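Side-chain contacts in glyoxalase family protein (PDB 2P25), which belongs to the glyoxalase/bleomycin resistance protein/dioxygenase superfamily and folds into two beta-alpha-beta-beta-beta modules: residues E34-R37 and D42-L45; P100-D105 and M111-D116. All coordinates share one frame; numbering follows the deposited sequence.

Interaction 1. Residues E34-R37 and D42-L45; sequences ENHR and DIKL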
loop_
_atom_site.group_PDB
_atom_site.type_symbol
_atom_site.label_atom_id
_atom_site.label_comp_id
_atom_site.label_asym_id
_atom_site.label_seq_id
_atom_site.Cartn_x
_atom_site.Cartn_y
_atom_site.Cartn_z
ATOM N N GLU A 34 3.818 -17.043 -10.023
ATOM C CA GLU A 34 5.209 -16.826 -9.606
ATOM C C GLU A 34 6.062 -16.857 -10.855
ATOM O O GLU A 34 5.968 -17.797 -11.631
ATOM C CB GLU A 34 5.726 -17.911 -8.625
ATOM C CG GLU A 34 7.228 -17.690 -8.256
ATOM C CD GLU A 34 7.846 -18.717 -7.287
ATOM O OE1 GLU A 34 7.113 -19.277 -6.469
ATOM O OE2 GLU A 34 9.087 -18.925 -7.343
ATOM N N ASN A 35 6.872 -15.821 -11.062
ATOM C CA ASN A 35 7.753 -15.769 -12.227
ATOM C C ASN A 35 9.067 -15.080 -11.920
ATOM O O ASN A 35 9.082 -14.069 -11.232
ATOM C CB ASN A 35 7.079 -14.995 -13.359
ATOM C CG ASN A 35 5.943 -15.765 -13.998
ATOM O OD1 ASN A 35 6.167 -16.659 -14.822
ATOM N ND2 ASN A 35 4.712 -15.417 -13.619
ATOM N N HIS A 36 10.154 -15.592 -12.487
ATOM C CA HIS A 36 11.493 -15.038 -12.243
ATOM C C HIS A 36 11.850 -14.094 -13.380
ATOM O O HIS A 36 11.760 -14.470 -14.549
ATOM C CB HIS A 36 12.501 -16.191 -12.098
ATOM C CG HIS A 36 12.160 -17.147 -10.989
ATOM N ND1 HIS A 36 13.079 -18.017 -10.438
ATOM C CD2 HIS A 36 11.000 -17.351 -10.316
ATOM C CE1 HIS A 36 12.496 -18.721 -9.482
ATOM N NE2 HIS A 36 11.235 -18.335 -9.385
ATOM N N ARG A 37 12.212 -12.863 -13.051
ATOM C CA ARG A 37 12.491 -11.870 -14.079
ATOM C C ARG A 37 14.002 -11.672 -14.196
ATOM O O ARG A 37 14.579 -10.900 -13.429
ATOM C CB ARG A 37 11.794 -10.548 -13.752
ATOM C CG ARG A 37 10.303 -10.680 -13.496
ATOM C CD ARG A 37 9.854 -9.663 -12.482
ATOM N NE ARG A 37 9.263 -8.477 -13.076
ATOM C CZ ARG A 37 9.527 -7.222 -12.719
ATOM N NH1 ARG A 37 10.394 -6.944 -11.749
ATOM N NH2 ARG A 37 8.909 -6.230 -13.346
ATOM N N ASP A 42 14.827 -10.438 -10.192
ATOM C CA ASP A 42 14.012 -10.637 -9.022
ATOM C C ASP A 42 13.073 -11.785 -9.280
ATOM O O ASP A 42 13.162 -12.456 -10.321
ATOM C CB ASP A 42 13.270 -9.336 -8.623
ATOM C CG ASP A 42 12.356 -8.784 -9.723
ATOM O OD1 ASP A 42 12.036 -9.509 -10.684
ATOM O OD2 ASP A 42 11.937 -7.607 -9.617
ATOM N N ILE A 43 12.225 -12.035 -8.300
ATOM C CA ILE A 43 11.101 -12.931 -8.431
ATOM C C ILE A 43 9.851 -12.085 -8.209
ATOM O O ILE A 43 9.818 -11.276 -7.278
ATOM C CB ILE A 43 11.154 -14.081 -7.398
ATOM C CG1 ILE A 43 12.401 -14.945 -7.632
ATOM C CG2 ILE A 43 9.871 -14.944 -7.474
ATOM C CD1 ILE A 43 12.651 -15.965 -6.568
ATOM N N LYS A 44 8.850 -12.252 -9.082
ATOM C CA LYS A 44 7.563 -11.576 -8.933
ATOM C C LYS A 44 6.524 -12.610 -8.509
ATOM O O LYS A 44 6.200 -13.523 -9.259
ATOM C CB LYS A 44 7.141 -10.893 -10.236
ATOM C CG LYS A 44 5.982 -9.926 -10.100
ATOM C CD LYS A 44 5.727 -9.170 -11.420
ATOM C CE LYS A 44 4.464 -8.332 -11.317
ATOM N NZ LYS A 44 3.259 -9.194 -11.186
ATOM N N LEU A 45 6.025 -12.464 -7.292
ATOM C CA LEU A 45 5.076 -13.398 -6.700
ATOM C C LEU A 45 3.754 -12.677 -6.497
ATOM O O LEU A 45 3.705 -11.689 -5.726
ATOM C CB LEU A 45 5.667 -13.907 -5.366
ATOM C CG LEU A 45 4.892 -14.904 -4.517
ATOM C CD1 LEU A 45 4.646 -16.239 -5.291
ATOM C CD2 LEU A 45 5.570 -15.141 -3.176
HETATM O O HOH W 1 4.440 -13.184 -11.488
#
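R37 and D42 meet across the strand pair in a salt bridge, with R37 NH1 2.7 Å from D42 OD2. The carboxylate sits at the edge of the guanidinium and the two planes lie 20° apart, yet the N-H points poorly at OD2, so opposite charge probably counts for more than bond direction. A chain bent at chi2 (148°) and chi3 (98°) brings the arginine back over its neighbour strand, where R37 CD rests 3.7 Å from K44 CB. R37 NE, buried here, has no polar partner in the model.

The face bearing E34, H36, I43 and L45 is built differently. I43 CG1 lies over the centre of the H36 imidazole, a CH-pi contact almost on the ring normal, while I43 CG2 reaches E34 CG at 3.9 Å. The ring's rotation is fixed from its edge: H36 NE2 donates in the ring plane to the anti lone pair of E34 OE2 at 3.0 Å. The extended glutamate is itself placed by Y16, which bonds its other oxygen.

Beneath these side chains, N35 and K44 exchange two backbone hydrogen bonds, the one from K44 N to N35 O being 2.8 Å long and nearly straight. A water joins N35 ND2 to K44 O, giving that carbonyl a second donor. Farther out, K44 NZ forms salt bridges with D46 and E55, and F57 of strand 52-58 packs against R37, D42 and K44. Alternating non-hydrogen-bonded and hydrogen-bonded pairs mark antiparallel pairing, and the short link between the strands makes a beta hairpin, here at the edge of a four-stranded mixed sheet of the glyoxalase fold.

Interaction 2. Residues P100-D105 and M111-D116; sequences PLRVDD and MTFFFD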
loop_
_atom_site.group_PDB
_atom_site.type_symbol
_atom_site.label_atom_id
_atom_site.label_comp_id
_atom_site.label_asym_id
_atom_site.label_seq_id
_atom_site.Cartn_x
_atom_site.Cartn_y
_atom_site.Cartn_z
ATOM N N PRO A 100 1.480 -3.820 21.774
ATOM C CA PRO A 100 0.337 -3.770 22.699
ATOM C C PRO A 100 -0.887 -3.117 22.039
ATOM O O PRO A 100 -0.762 -2.189 21.248
ATOM C CB PRO A 100 0.832 -2.878 23.843
ATOM C CG PRO A 100 2.334 -2.964 23.767
ATOM C CD PRO A 100 2.696 -3.213 22.345
ATOM N N LEU A 101 -2.059 -3.618 22.402
ATOM C CA LEU A 101 -3.319 -3.148 21.864
ATOM C C LEU A 101 -3.545 -1.709 22.325
ATOM O O LEU A 101 -3.247 -1.361 23.466
ATOM C CB LEU A 101 -4.418 -4.061 22.419
ATOM C CG LEU A 101 -5.775 -4.222 21.779
ATOM C CD1 LEU A 101 -5.675 -4.491 20.284
ATOM C CD2 LEU A 101 -6.531 -5.343 22.525
ATOM N N ARG A 102 -4.052 -0.871 21.436
ATOM C CA ARG A 102 -4.510 0.464 21.829
ATOM C C ARG A 102 -5.741 0.863 21.035
ATOM O O ARG A 102 -6.234 0.089 20.233
ATOM C CB ARG A 102 -3.413 1.489 21.626
ATOM C CG ARG A 102 -2.847 1.513 20.220
ATOM C CD ARG A 102 -1.385 1.753 20.345
ATOM N NE ARG A 102 -0.728 2.055 19.087
ATOM C CZ ARG A 102 -0.021 1.182 18.376
ATOM N NH1 ARG A 102 0.104 -0.096 18.760
ATOM N NH2 ARG A 102 0.555 1.604 17.266
ATOM N N VAL A 103 -6.240 2.069 21.275
ATOM C CA VAL A 103 -7.373 2.581 20.527
ATOM C C VAL A 103 -6.949 3.738 19.630
ATOM O O VAL A 103 -6.022 4.489 19.948
ATOM C CB VAL A 103 -8.538 3.012 21.448
ATOM C CG1 VAL A 103 -9.093 1.804 22.212
ATOM C CG2 VAL A 103 -8.090 4.103 22.409
ATOM N N ASP A 104 -7.625 3.851 18.492
ATOM C CA ASP A 104 -7.373 4.906 17.518
ATOM C C ASP A 104 -7.720 6.266 18.153
ATOM O O ASP A 104 -8.786 6.411 18.748
ATOM C CB ASP A 104 -8.226 4.629 16.269
ATOM C CG ASP A 104 -7.668 5.275 15.002
ATOM O OD1 ASP A 104 -6.735 6.104 15.099
ATOM O OD2 ASP A 104 -8.161 4.943 13.899
ATOM N N ASP A 105 -6.805 7.236 18.039
ATOM C CA ASP A 105 -6.927 8.555 18.690
ATOM C C ASP A 105 -8.237 9.260 18.383
ATOM O O ASP A 105 -8.794 9.961 19.235
ATOM C CB ASP A 105 -5.789 9.498 18.272
ATOM C CG ASP A 105 -4.408 8.938 18.562
ATOM O OD1 ASP A 105 -4.277 8.024 19.414
ATOM O OD2 ASP A 105 -3.440 9.430 17.933
HETATM N N MSE A 111 -6.799 -1.241 17.741
HETATM C CA MSE A 111 -5.816 -1.409 16.666
HETATM C C MSE A 111 -4.483 -1.830 17.253
HETATM O O MSE A 111 -4.210 -1.619 18.437
HETATM C CB MSE A 111 -5.623 -0.101 15.879
HETATM C CG MSE A 111 -5.219 1.028 16.766
HETATM SE SE MSE A 111 -4.826 2.643 15.761
HETATM C CE MSE A 111 -3.058 2.122 15.068
ATOM N N THR A 112 -3.667 -2.472 16.420
ATOM C CA THR A 112 -2.276 -2.726 16.760
ATOM C C THR A 112 -1.518 -2.967 15.437
ATOM O O THR A 112 -2.127 -2.960 14.351
ATOM C CB THR A 112 -2.103 -3.921 17.716
ATOM O OG1 THR A 112 -0.724 -3.952 18.176
ATOM C CG2 THR A 112 -2.451 -5.255 17.007
ATOM N N PHE A 113 -0.213 -3.188 15.552
ATOM C CA PHE A 113 0.663 -3.467 14.415
ATOM C C PHE A 113 1.449 -4.742 14.630
ATOM O O PHE A 113 1.810 -5.103 15.758
ATOM C CB PHE A 113 1.698 -2.348 14.214
ATOM C CG PHE A 113 1.157 -1.106 13.564
ATOM C CD1 PHE A 113 1.210 -0.955 12.178
ATOM C CD2 PHE A 113 0.587 -0.102 14.336
ATOM C CE1 PHE A 113 0.719 0.219 11.569
ATOM C CE2 PHE A 113 0.089 1.081 13.743
ATOM C CZ PHE A 113 0.138 1.235 12.373
ATOM N N PHE A 114 1.696 -5.434 13.525
ATOM C CA PHE A 114 2.712 -6.466 13.452
ATOM C C PHE A 114 3.576 -6.108 12.239
ATOM O O PHE A 114 3.318 -5.096 11.589
ATOM C CB PHE A 114 2.112 -7.883 13.373
ATOM C CG PHE A 114 1.249 -8.145 12.157
ATOM C CD1 PHE A 114 1.702 -9.009 11.144
ATOM C CD2 PHE A 114 -0.027 -7.592 12.058
ATOM C CE1 PHE A 114 0.912 -9.292 10.032
ATOM C CE2 PHE A 114 -0.819 -7.853 10.942
ATOM C CZ PHE A 114 -0.356 -8.716 9.942
ATOM N N PHE A 115 4.619 -6.886 11.962
ATOM C CA PHE A 115 5.597 -6.480 10.947
ATOM C C PHE A 115 5.961 -7.665 10.127
ATOM O O PHE A 115 6.046 -8.784 10.633
ATOM C CB PHE A 115 6.843 -5.895 11.633
ATOM C CG PHE A 115 6.521 -4.699 12.464
ATOM C CD1 PHE A 115 6.534 -3.431 11.897
ATOM C CD2 PHE A 115 6.129 -4.842 13.814
ATOM C CE1 PHE A 115 6.164 -2.315 12.661
ATOM C CE2 PHE A 115 5.757 -3.738 14.565
ATOM C CZ PHE A 115 5.777 -2.482 13.996
ATOM N N ASP A 116 6.151 -7.413 8.832
ATOM C CA ASP A 116 6.597 -8.476 7.922
ATOM C C ASP A 116 8.097 -8.756 8.143
ATOM O O ASP A 116 8.745 -8.086 8.962
ATOM C CB ASP A 116 6.122 -8.193 6.470
ATOM C CG ASP A 116 7.182 -7.489 5.584
ATOM O OD1 ASP A 116 8.184 -6.976 6.078
ATOM O OD2 ASP A 116 6.961 -7.481 4.349
#
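A short beta hairpin, strand 102-103 against strand 110-115, closes the outer edge of a four-stranded mixed sheet. R102 and M111 form its antiparallel hydrogen-bonded pair: R102 N donates to M111 O at 3.1 Å, almost straight, and M111 N returns a bond to R102 O at 2.9 Å. A backbone hydrogen bond between F113 and E99 continues the pairing.

The side chains of R102 and M111 leave on the same face. M111, modelled as selenomethionine, turns at chi3 (-76°) and sets its CE methyl over one face of the R102 guanidinium. Its selenium lies 3.8 Å from D104 CA and close to the D104 carboxylate carbon, so the side chain lies between the arginine and the aspartate. That aspartate is held from outside, D104 OD2 being hydrogen-bonded to H125.

R102 bends at chi2 (-142°) and runs along the neighbouring strand toward F113, bringing NH2 to 3.4 Å from F113 CD2. This nitrogen comes in at the rim of the phenyl ring, near its plane, and the two flat groups are inclined by 28°; the approach therefore lacks cation-pi geometry. F113 also meets H76 edge-to-face. The second terminal nitrogen, NH1, gives a weak hydrogen bond to P100 O in the guanidinium plane and a salt bridge to E99. T112 OG1 is hydrogen-bonded to the backbone carbonyl of E99, while L101 CD1 lies 3.7 Å from M111 O, and the leucine side chain also touches helix 84-93.

Two backbone bonds thus set the register of R102 and M111, whereas the arginine's charge is met by E99, on its own side of the hairpin; across the strands its neighbours are largely carbon groups, at van der Waals range or slightly beyond: the M111 methyl over one face, and the F113 ring, whose edge NH2 approaches.

Interactions 1 and 2 occupy equivalent places in two similar sheets. Each joins the second and third strands of a four-stranded mixed sheet with strand order 1-4-3-2, at a hairpin that includes an outermost strand. Along the chain they come in series, 34-37 with 42-45 closing before 100-105 with 111-116 begins. Their centres are 32 Å apart on opposite sides of the chain's centre, and even their nearest atoms remain about 11 Å apart. Such a repeated topology is the hallmark of the paired beta-alpha-beta-beta-beta modules of this superfamily. The second subunit approaches both regions, its F106 packing on N35 and its F3 on F114, so each sheet also contributes to the dimer.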